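Side-chain contact in response regulator protein (Burkholderia pseudomallei, PDB 3RQI), which probably acts in two-component signalling, its receiver domain taking up a phosphoryl group on an aspartate to control a Fis-type helix-turn-helix domain: residues 22-25 with 26-30. Sequence-based numbering, arbitrary orientation.
Sequences TLAR and GLERR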
loop_
_atom_site.group_PDB
_atom_site.type_symbol
_atom_site.label_atom_id
_atom_site.label_comp_id
_atom_site.label_asym_id
_atom_site.label_seq_id
_atom_site.Cartn_x
_atom_site.Cartn_y
_atom_site.Cartn_z
ATOM N N THR A 22 -0.590 9.396 -24.459
ATOM C CA THR A 22 -1.928 8.799 -24.497
ATOM C C THR A 22 -2.791 9.303 -23.329
ATOM O O THR A 22 -3.985 9.605 -23.488
ATOM C CB THR A 22 -1.775 7.261 -24.497
ATOM O OG1 THR A 22 -1.128 6.853 -25.727
ATOM C CG2 THR A 22 -3.129 6.569 -24.402
ATOM N N LEU A 23 -2.175 9.393 -22.162
ATOM C CA LEU A 23 -2.880 9.886 -20.983
ATOM C C LEU A 23 -3.229 11.363 -21.180
ATOM O O LEU A 23 -4.361 11.766 -20.933
ATOM C CB LEU A 23 -2.036 9.645 -19.721
ATOM C CG LEU A 23 -2.543 10.300 -18.429
ATOM C CD1 LEU A 23 -3.997 9.889 -18.121
ATOM C CD2 LEU A 23 -1.606 9.902 -17.257
ATOM N N ALA A 24 -2.261 12.138 -21.649
ATOM C CA ALA A 24 -2.482 13.575 -21.903
ATOM C C ALA A 24 -3.633 13.777 -22.873
ATOM O O ALA A 24 -4.530 14.591 -22.629
ATOM C CB ALA A 24 -1.222 14.217 -22.424
ATOM N N ARG A 25 -3.620 13.058 -23.991
ATOM C CA ARG A 25 -4.708 13.231 -24.939
ATOM C C ARG A 25 -6.059 12.897 -24.343
ATOM O O ARG A 25 -7.011 13.615 -24.603
ATOM C CB ARG A 25 -4.444 12.445 -26.203
ATOM C CG ARG A 25 -3.306 13.046 -27.006
ATOM C CD ARG A 25 -3.168 12.347 -28.375
ATOM N NE ARG A 25 -2.776 10.938 -28.240
ATOM C CZ ARG A 25 -1.526 10.519 -28.027
ATOM N NH1 ARG A 25 -1.284 9.230 -27.914
ATOM N NH2 ARG A 25 -0.512 11.382 -27.944
ATOM N N GLY A 26 -6.156 11.823 -23.549
ATOM C CA GLY A 26 -7.437 11.461 -22.900
ATOM C C GLY A 26 -7.914 12.526 -21.904
ATOM O O GLY A 26 -9.104 12.864 -21.848
ATOM N N LEU A 27 -6.981 13.090 -21.153
ATOM C CA LEU A 27 -7.322 14.189 -20.240
ATOM C C LEU A 27 -7.757 15.453 -20.998
ATOM O O LEU A 27 -8.725 16.128 -20.597
ATOM C CB LEU A 27 -6.125 14.498 -19.346
ATOM C CG LEU A 27 -5.849 13.431 -18.279
ATOM C CD1 LEU A 27 -4.427 13.612 -17.708
ATOM C CD2 LEU A 27 -6.883 13.392 -17.157
ATOM N N GLU A 28 -7.058 15.779 -22.082
ATOM C CA GLU A 28 -7.401 16.955 -22.894
ATOM C C GLU A 28 -8.819 16.821 -23.452
ATOM O O GLU A 28 -9.566 17.789 -23.451
ATOM C CB GLU A 28 -6.400 17.193 -24.021
ATOM C CG GLU A 28 -5.065 17.648 -23.541
ATOM C CD GLU A 28 -3.932 17.367 -24.523
ATOM O OE1 GLU A 28 -4.141 16.723 -25.581
ATOM O OE2 GLU A 28 -2.797 17.777 -24.215
ATOM N N ARG A 29 -9.208 15.620 -23.878
ATOM C CA ARG A 29 -10.577 15.417 -24.395
ATOM C C ARG A 29 -11.623 15.664 -23.311
ATOM O O ARG A 29 -12.789 15.914 -23.619
ATOM C CB ARG A 29 -10.775 14.009 -24.979
ATOM C CG ARG A 29 -10.005 13.740 -26.277
ATOM C CD ARG A 29 -10.469 12.440 -26.969
ATOM N NE ARG A 29 -10.041 11.219 -26.276
ATOM C CZ ARG A 29 -8.845 10.637 -26.406
ATOM N NH1 ARG A 29 -7.914 11.150 -27.207
ATOM N NH2 ARG A 29 -8.578 9.531 -25.729
ATOM N N ARG A 30 -11.195 15.598 -22.047
ATOM C CA ARG A 30 -12.074 15.877 -20.912
ATOM C C ARG A 30 -11.915 17.306 -20.407
ATOM O O ARG A 30 -12.438 17.682 -19.351
ATOM C CB ARG A 30 -11.821 14.863 -19.798
ATOM C CG ARG A 30 -12.417 13.515 -20.115
ATOM C CD ARG A 30 -11.731 12.372 -19.398
ATOM N NE ARG A 30 -12.330 11.085 -19.770
ATOM C CZ ARG A 30 -11.991 10.347 -20.830
ATOM N NH1 ARG A 30 -11.022 10.718 -21.670
ATOM N NH2 ARG A 30 -12.634 9.207 -21.051
HETATM O O HOH W 1 -5.802 8.757 -25.346
HETATM O O HOH W 2 -6.557 15.659 -27.222
#
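Leu23 and Leu27, one helical turn apart, meet through their methyl branches: Leu23 CD1 lies 3.8 Å from Leu27 CD1. In Leu23, chi1 of 171° sets CG anti to the backbone N. On the solvent side, Arg29 folds back along its own helix. A bend at chi3 (-72°) lays one guanidinium face over Arg25 O and Gly26 CA, both near the rim of the group, and brings Arg29 NH1 within 3.8 Å of Arg25 CB. Arg29 NH2 then donates to a water, 2.9 Å away, that in turn donates to Thr22 O, a bridge spanning two helical turns back. Glu28 runs over the previous turn, its CG 3.2 Å from Ala24 O, and its OE1 accepts from a second water at 3.1 Å, which makes a weak bond to Arg25 O, while Arg25 NE remains 6.5 Å from Glu28 OE1, too far for a salt bridge. Arg30 turns back so that Arg30 NH1 donates to Gly26 O at 2.9 Å; the acceptor is in the guanidinium plane, but NH1 sits 43° out of the carbonyl plane. Beneath these side chains, four i to i+4 backbone bonds, from Gly26 N to Thr22 O through Arg29 N to Arg25 O, fix the spacing. Leu23 and Leu27 face inward onto Val12 of strand 9-13 and onto helix 112-118, and Ala24 packs on Val34. This is the amphipathic first helix of a CheY-like receiver domain, joining parallel strands 9-13 and 33-37 in a beta-alpha-beta crossover.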